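Long-range contacts in nicotinate-nucleotide pyrophosphorylase (Ehrlichia chaffeensis, PDB 3L0G), which probably converts quinolinate to nicotinate mononucleotide, with loss of carbon dioxide, in the biosynthesis of NAD: residues Val145-Thr150 with Ile276-Ile281; Asp215-Val220 with Asp234-Ser239; Met230-Asn235 with Glu255-Val260. One frame throughout, in Å; residues are numbered along the deposited sequence. Where two conformers were deposited one is given.

Contact 1: Val145-Thr150 with Ile276-Ile281; sequences VKIRST and ISIGCI. With EDO (1,2-ethanediol), chain I.
I147 and I281 meet at the apolar centre, where the CG2 branch of I147 lies 3.8 Å from CD1 of I281 and the two side chains pass at a slant. The first torsion of I147 (chi1 -61°) sends CG1 to the side of the backbone N and leaves CG2 beside the carbonyl carbon, facing I281. CD1 of I278 reaches the same methyl at 4.2 Å, and helix 116-139 covers this cluster with V137, F136 and T133. I276 shares the face with I147; its CD1 lies 3.8 Å from CG1 of V145, under A269, V265 and I268 of helix 262-269.

Outward from these carbons, the two strands pair in parallel, I147 beside I276 and R148 beside S277. I276 N donates to K146 O, R148 N to I276 O and I278 N to R148 O. The middle bond, 2.8 Å from R148 N to I276 O, is straight at hydrogen (171°), yet its donor sits 37° above the carbonyl plane.

R148 and S277 occupy the other face. CB of S277 lies 4.0 Å from CG2 of T150, while the arginine bends off to a salt bridge with E255 and a cation-pi contact with Y275. At the loop end a water donates to I278 O (2.8 Å) and accepts from T150 N (3.0 Å). Strands 146-148 and 275-277, the first and last in sequence of the six-stranded parallel sheet, pair here within the open alpha/beta barrel of the quinolinate phosphoribosyltransferase C-terminal domain.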
# COMPACT_ATOMS: atom_id res chain seq x y z
N VAL C 145 29.44 -22.41 -4.08
CA VAL C 145 28.01 -22.35 -3.80
C VAL C 145 27.53 -20.97 -3.35
O VAL C 145 28.20 -20.28 -2.57
CB VAL C 145 27.63 -23.41 -2.76
CG1 VAL C 145 26.19 -23.25 -2.35
CG2 VAL C 145 27.87 -24.79 -3.34
N LYS C 146 26.38 -20.56 -3.86
CA LYS C 146 25.64 -19.41 -3.32
C LYS C 146 24.41 -19.89 -2.55
O LYS C 146 23.72 -20.82 -2.97
CB LYS C 146 25.23 -18.45 -4.45
CG LYS C 146 26.40 -17.95 -5.33
CD LYS C 146 27.36 -17.12 -4.49
CE LYS C 146 28.52 -16.57 -5.29
NZ LYS C 146 29.35 -15.68 -4.42
N ILE C 147 24.13 -19.26 -1.41
CA ILE C 147 22.92 -19.55 -0.64
C ILE C 147 21.76 -18.74 -1.24
O ILE C 147 21.90 -17.53 -1.47
CB ILE C 147 23.12 -19.17 0.85
CG1 ILE C 147 24.28 -20.00 1.49
CG2 ILE C 147 21.83 -19.33 1.62
CD1 ILE C 147 24.18 -21.57 1.29
N ARG C 148 20.63 -19.41 -1.52
CA ARG C 148 19.44 -18.73 -2.06
C ARG C 148 18.24 -18.77 -1.15
O ARG C 148 18.07 -19.71 -0.35
CB ARG C 148 19.02 -19.27 -3.42
CG ARG C 148 20.10 -18.95 -4.46
CD ARG C 148 19.63 -18.45 -5.78
NE ARG C 148 19.20 -19.52 -6.64
CZ ARG C 148 19.36 -19.58 -7.96
NH1 ARG C 148 20.00 -18.65 -8.64
NH2 ARG C 148 18.87 -20.63 -8.60
N SER C 149 17.44 -17.71 -1.24
CA SER C 149 16.16 -17.66 -0.56
C SER C 149 15.18 -18.47 -1.40
O SER C 149 15.51 -18.90 -2.52
CB SER C 149 15.68 -16.23 -0.38
OG SER C 149 15.57 -15.56 -1.63
N THR C 150 14.02 -18.69 -0.81
CA THR C 150 12.86 -19.32 -1.41
C THR C 150 11.65 -18.38 -1.33
O THR C 150 11.80 -17.22 -0.99
CB THR C 150 12.50 -20.59 -0.64
OG1 THR C 150 12.10 -20.22 0.69
CG2 THR C 150 13.71 -21.58 -0.56
N ILE C 276 22.42 -23.57 -3.03
CA ILE C 276 21.56 -24.21 -2.03
C ILE C 276 20.50 -23.21 -1.56
O ILE C 276 20.82 -22.14 -1.01
CB ILE C 276 22.37 -24.78 -0.84
CG1 ILE C 276 23.37 -25.84 -1.35
CG2 ILE C 276 21.42 -25.41 0.22
CD1 ILE C 276 24.52 -26.10 -0.38
N SER C 277 19.23 -23.58 -1.80
CA SER C 277 18.04 -22.83 -1.41
C SER C 277 17.55 -23.32 -0.06
O SER C 277 17.36 -24.52 0.09
CB SER C 277 16.91 -23.08 -2.41
OG SER C 277 16.85 -22.09 -3.40
N ILE C 278 17.30 -22.43 0.90
CA ILE C 278 16.98 -22.83 2.26
C ILE C 278 15.73 -22.09 2.76
O ILE C 278 15.76 -20.89 2.92
CB ILE C 278 18.16 -22.56 3.23
CG1 ILE C 278 19.44 -23.19 2.71
CG2 ILE C 278 17.84 -23.11 4.61
CD1 ILE C 278 20.66 -22.84 3.54
N GLY C 279 14.65 -22.83 2.99
CA GLY C 279 13.37 -22.26 3.45
C GLY C 279 13.51 -21.68 4.84
O GLY C 279 12.97 -20.61 5.12
N CYS C 280 14.28 -22.33 5.70
CA CYS C 280 14.37 -21.98 7.11
C CYS C 280 15.28 -20.74 7.40
O CYS C 280 15.52 -20.42 8.55
CB CYS C 280 14.78 -23.23 7.91
SG CYS C 280 13.50 -24.61 7.95
N ILE C 281 15.80 -20.05 6.37
CA ILE C 281 16.45 -18.74 6.60
C ILE C 281 15.48 -17.54 6.53
O ILE C 281 15.84 -16.43 6.92
CB ILE C 281 17.69 -18.47 5.74
CG1 ILE C 281 17.38 -18.54 4.24
CG2 ILE C 281 18.78 -19.46 6.12
CD1 ILE C 281 18.59 -18.18 3.34
C1 EDO I . 14.07 -22.24 -5.38
O1 EDO I . 13.61 -21.47 -4.28
C2 EDO I . 14.68 -21.33 -6.45
O2 EDO I . 16.00 -20.87 -6.11
O HOH W 1 13.93 -18.95 2.16

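Contact 2: Asp215-Val220 with Asp234-Ser239; sequences DNISQV and DNMSIS
M236 lays its side chain along the backbone of D215 and N216. Its CB leaves the main chain toward that loop, and CG, placed beside the backbone N (chi1 -64°), comes 3.8 Å from D215 O. The chain then runs on extended, bringing SD to 3.8 Å from D215 C and 4.0 Å from N216 N, so the sulfur rests against the peptide joining the two residues. A bend at the last torsion turns the methyl toward I217, where CE stands a loose 4.5 Å from CD1.

Beside the methionine, CB of D215 touches D234 O at 3.6 Å. Two adjacent beta-to-alpha turns are joined here, from strand 210-214 into helix 217-225 and from strand 230-234 into helix 238-248, N-capped by N216 and S237 respectively. The loop facing M236 is held by its own bonds: Q219 OE1 accepts from D215 N, and N216 receives Q219 N on OD1 at 2.8 Å.

No hydrogen bond crosses between 215-220 and 234-239. Apolar and sulfur atoms set against peptide groups carry the contact, and the carboxylates of D215 and D234, with OD2 atoms 5.2 Å apart, would if anything repel each other mildly.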
# COMPACT_ATOMS: atom_id res chain seq x y z
N ASP C 215 12.50 -34.73 -7.67
CA ASP C 215 12.75 -35.45 -6.43
C ASP C 215 13.29 -36.85 -6.58
O ASP C 215 13.39 -37.55 -5.59
CB ASP C 215 11.57 -35.38 -5.46
CG ASP C 215 10.31 -35.90 -6.03
OD1 ASP C 215 10.36 -36.62 -7.05
OD2 ASP C 215 9.25 -35.56 -5.44
N ASN C 216 13.68 -37.25 -7.79
CA ASN C 216 14.48 -38.47 -7.94
C ASN C 216 15.36 -38.40 -9.16
O ASN C 216 15.29 -37.43 -9.94
CB ASN C 216 13.59 -39.73 -7.95
CG ASN C 216 12.63 -39.75 -9.12
OD1 ASN C 216 12.98 -39.38 -10.23
ND2 ASN C 216 11.40 -40.17 -8.87
N ILE C 217 16.20 -39.41 -9.35
CA ILE C 217 17.19 -39.36 -10.41
C ILE C 217 16.54 -39.49 -11.80
O ILE C 217 16.99 -38.86 -12.80
CB ILE C 217 18.25 -40.47 -10.18
CG1 ILE C 217 19.22 -40.02 -9.07
CG2 ILE C 217 18.98 -40.84 -11.48
CD1 ILE C 217 20.04 -38.80 -9.39
N SER C 218 15.50 -40.31 -11.89
CA SER C 218 14.73 -40.42 -13.12
C SER C 218 14.22 -39.04 -13.59
O SER C 218 14.34 -38.71 -14.75
CB SER C 218 13.54 -41.38 -12.91
OG SER C 218 12.77 -41.47 -14.11
N GLN C 219 13.71 -38.23 -12.68
CA GLN C 219 13.25 -36.88 -13.07
C GLN C 219 14.37 -35.95 -13.46
O GLN C 219 14.21 -35.14 -14.36
CB GLN C 219 12.40 -36.27 -11.96
CG GLN C 219 11.07 -36.99 -11.77
CD GLN C 219 10.22 -36.33 -10.74
OE1 GLN C 219 10.72 -35.84 -9.73
NE2 GLN C 219 8.91 -36.27 -10.99
N VAL C 220 15.52 -36.09 -12.82
CA VAL C 220 16.71 -35.38 -13.25
C VAL C 220 17.12 -35.80 -14.69
O VAL C 220 17.37 -34.95 -15.55
CB VAL C 220 17.89 -35.62 -12.32
CG1 VAL C 220 19.14 -35.04 -12.91
CG2 VAL C 220 17.61 -35.02 -10.90
N ASP C 234 15.00 -31.68 -4.81
CA ASP C 234 14.08 -31.43 -3.68
C ASP C 234 14.12 -32.63 -2.73
O ASP C 234 13.75 -33.73 -3.11
CB ASP C 234 12.66 -31.17 -4.19
CG ASP C 234 11.70 -30.63 -3.11
OD1 ASP C 234 12.11 -29.73 -2.32
OD2 ASP C 234 10.53 -31.08 -3.08
N ASN C 235 14.62 -32.43 -1.52
CA ASN C 235 14.70 -33.50 -0.50
C ASN C 235 15.34 -34.78 -0.94
O ASN C 235 14.82 -35.85 -0.71
CB ASN C 235 13.33 -33.82 0.04
CG ASN C 235 12.70 -32.65 0.67
OD1 ASN C 235 13.28 -32.02 1.56
ND2 ASN C 235 11.51 -32.30 0.20
N MET C 236 16.47 -34.67 -1.61
CA MET C 236 17.23 -35.86 -1.92
C MET C 236 18.36 -36.05 -0.88
O MET C 236 18.75 -35.13 -0.15
CB MET C 236 17.72 -35.80 -3.38
CG MET C 236 16.50 -35.82 -4.38
SD MET C 236 16.85 -35.52 -6.16
CE MET C 236 18.52 -36.08 -6.16
N SER C 237 18.85 -37.28 -0.81
CA SER C 237 19.92 -37.64 0.10
C SER C 237 21.23 -37.15 -0.47
O SER C 237 21.35 -36.89 -1.66
CB SER C 237 19.97 -39.15 0.24
OG SER C 237 20.24 -39.75 -1.01
N ILE C 238 22.25 -37.08 0.37
CA ILE C 238 23.57 -36.71 -0.13
C ILE C 238 23.99 -37.66 -1.27
O ILE C 238 24.56 -37.23 -2.27
CB ILE C 238 24.61 -36.64 1.00
CG1 ILE C 238 25.85 -35.87 0.53
CG2 ILE C 238 24.97 -38.01 1.55
CD1 ILE C 238 25.55 -34.39 0.38
N SER C 239 23.68 -38.95 -1.13
CA SER C 239 24.03 -39.94 -2.16
C SER C 239 23.38 -39.62 -3.53
O SER C 239 24.06 -39.64 -4.58
CB SER C 239 23.72 -41.38 -1.65
OG SER C 239 23.18 -42.22 -2.66

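Contact 3: Met230-Asn235 with Glu255-Val260; sequences MILLDN and EVSGCV. With EDO (1,2-ethanediol), chain I.
L233 and E255 lie on neighbouring parallel strands, 230-234 and 253-257, of a beta-alpha-beta unit whose connecting helix is 238-248. The short strand segments twist against each other by 31°.

Three backbone hydrogen bonds join them, with L233 using both its N and its O. E255 N donates to I231 O, L233 N to E255 O at 2.7 Å, and S257 N to L233 O. This last bond is straight at hydrogen (179°), although its donor is tilted from the carbonyl plane. A CA-H...O contact from L232 CA to E255 O, 3.3 Å long, supplements them.

Carbon contacts divide between the faces of the sheet. L233 CD1 meets V256 CG2 at 4.2 Å on one face, with V220 of helix 217-225 against L233 and I268 of helix 262-269 against V256. L232 and S257 share the other, where CD2 of the leucine presses on CB of the serine at 3.4 Å, tighter than usual for two carbons.

With CG opposite the backbone N (chi1 172°) and the chain extended beyond it, E255 carries its acid end far out over the face it shares with L232. Methyl groups flank the carboxylate: CE of M230 comes to 3.5 Å from OE2, while CD1 of L232 lies 3.8 Å from OE1. Among polar partners, R148, two strands over, forms a salt bridge with E255; S277 on the adjacent strand approaches too, but so closely that the bond is doubtful. A 1,2-ethanediol, probably from the crystallisation liquor, adds a hydrogen bond from its O2 to E255 OE1 at 2.5 Å.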
# COMPACT_ATOMS: atom_id res chain seq x y z
N MET C 230 18.17 -25.28 -15.52
CA MET C 230 18.36 -25.38 -14.08
C MET C 230 17.49 -26.47 -13.52
O MET C 230 16.31 -26.59 -13.85
CB MET C 230 18.02 -24.04 -13.41
CG MET C 230 17.98 -24.04 -11.86
SD MET C 230 17.82 -22.34 -11.26
CE MET C 230 16.60 -22.55 -9.93
N ILE C 231 18.11 -27.29 -12.68
CA ILE C 231 17.46 -28.42 -12.03
C ILE C 231 17.58 -28.25 -10.52
O ILE C 231 18.66 -28.05 -9.98
CB ILE C 231 18.08 -29.75 -12.48
CG1 ILE C 231 17.76 -30.03 -13.94
CG2 ILE C 231 17.55 -30.90 -11.62
CD1 ILE C 231 18.50 -31.27 -14.50
N LEU C 232 16.45 -28.33 -9.84
CA LEU C 232 16.38 -28.24 -8.40
C LEU C 232 16.23 -29.65 -7.84
O LEU C 232 15.40 -30.44 -8.32
CB LEU C 232 15.18 -27.37 -8.03
CG LEU C 232 15.04 -26.88 -6.61
CD1 LEU C 232 14.39 -25.48 -6.60
CD2 LEU C 232 14.19 -27.89 -5.79
N LEU C 233 17.05 -29.99 -6.86
CA LEU C 233 16.99 -31.30 -6.20
C LEU C 233 16.22 -31.13 -4.87
O LEU C 233 16.69 -30.47 -3.94
CB LEU C 233 18.40 -31.85 -6.00
CG LEU C 233 19.32 -31.91 -7.24
CD1 LEU C 233 20.77 -32.32 -6.88
CD2 LEU C 233 18.78 -32.87 -8.31
N ASP C 234 15.00 -31.68 -4.81
CA ASP C 234 14.08 -31.43 -3.68
C ASP C 234 14.12 -32.63 -2.73
O ASP C 234 13.75 -33.73 -3.11
CB ASP C 234 12.66 -31.17 -4.19
CG ASP C 234 11.70 -30.63 -3.11
OD1 ASP C 234 12.11 -29.73 -2.32
OD2 ASP C 234 10.53 -31.08 -3.08
N ASN C 235 14.62 -32.43 -1.52
CA ASN C 235 14.70 -33.50 -0.50
C ASN C 235 15.34 -34.78 -0.94
O ASN C 235 14.82 -35.85 -0.71
CB ASN C 235 13.33 -33.82 0.04
CG ASN C 235 12.70 -32.65 0.67
OD1 ASN C 235 13.28 -32.02 1.56
ND2 ASN C 235 11.51 -32.30 0.20
N GLU C 255 20.72 -26.97 -8.15
CA GLU C 255 20.42 -26.32 -6.88
C GLU C 255 19.85 -27.38 -5.96
O GLU C 255 19.01 -28.16 -6.41
CB GLU C 255 19.38 -25.24 -7.12
CG GLU C 255 18.84 -24.61 -5.88
CD GLU C 255 18.14 -23.29 -6.18
OE1 GLU C 255 17.11 -23.04 -5.53
OE2 GLU C 255 18.60 -22.53 -7.05
N VAL C 256 20.28 -27.40 -4.71
CA VAL C 256 19.67 -28.27 -3.70
C VAL C 256 18.75 -27.38 -2.90
O VAL C 256 19.16 -26.31 -2.45
CB VAL C 256 20.73 -28.91 -2.76
CG1 VAL C 256 20.07 -29.67 -1.58
CG2 VAL C 256 21.67 -29.86 -3.55
N SER C 257 17.50 -27.83 -2.73
CA SER C 257 16.51 -27.09 -1.97
C SER C 257 16.02 -27.93 -0.81
O SER C 257 15.80 -29.14 -0.95
CB SER C 257 15.32 -26.73 -2.84
OG SER C 257 14.69 -25.54 -2.34
N GLY C 258 15.89 -27.27 0.34
CA GLY C 258 15.37 -27.88 1.56
C GLY C 258 15.96 -27.17 2.76
O GLY C 258 16.94 -26.42 2.63
N CYS C 259 15.38 -27.42 3.94
CA CYS C 259 15.90 -26.84 5.19
C CYS C 259 17.12 -27.59 5.71
O CYS C 259 17.05 -28.27 6.73
CB CYS C 259 14.83 -26.82 6.31
SG CYS C 259 13.57 -25.58 6.14
N VAL C 260 18.25 -27.44 5.03
CA VAL C 260 19.52 -28.01 5.45
C VAL C 260 19.88 -27.52 6.85
O VAL C 260 19.72 -26.35 7.15
CB VAL C 260 20.64 -27.54 4.48
CG1 VAL C 260 21.87 -28.50 4.55
CG2 VAL C 260 20.12 -27.43 3.10
C1 EDO I . 14.07 -22.24 -5.38
O1 EDO I . 13.61 -21.47 -4.28
C2 EDO I . 14.68 -21.33 -6.45
O2 EDO I . 16.00 -20.87 -6.11

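In the fold
All three contacts lie in the C-terminal domain of the family. Contacts 1 and 3 pair strands of its parallel sheet, ordered 146-148, 275-277, 253-257, 230-234, 210-214, 181-183, and contact 2 joins loops at the strand ends. Contact 1 unites the first and last of these strands in sequence, so contacts 2 and 3 fall within the chain it spans. The centre of contact 3 is 9 Å from those of contacts 1 and 2, which are 17 Å apart; D234 and N235 serve both contacts 2 and 3. Contacts 1 and 3 thus build successive parts of the open barrel, bringing R148 and S277 close to E255, and the C259-C280 disulfide ties the loops after strands 253-257 and 275-277.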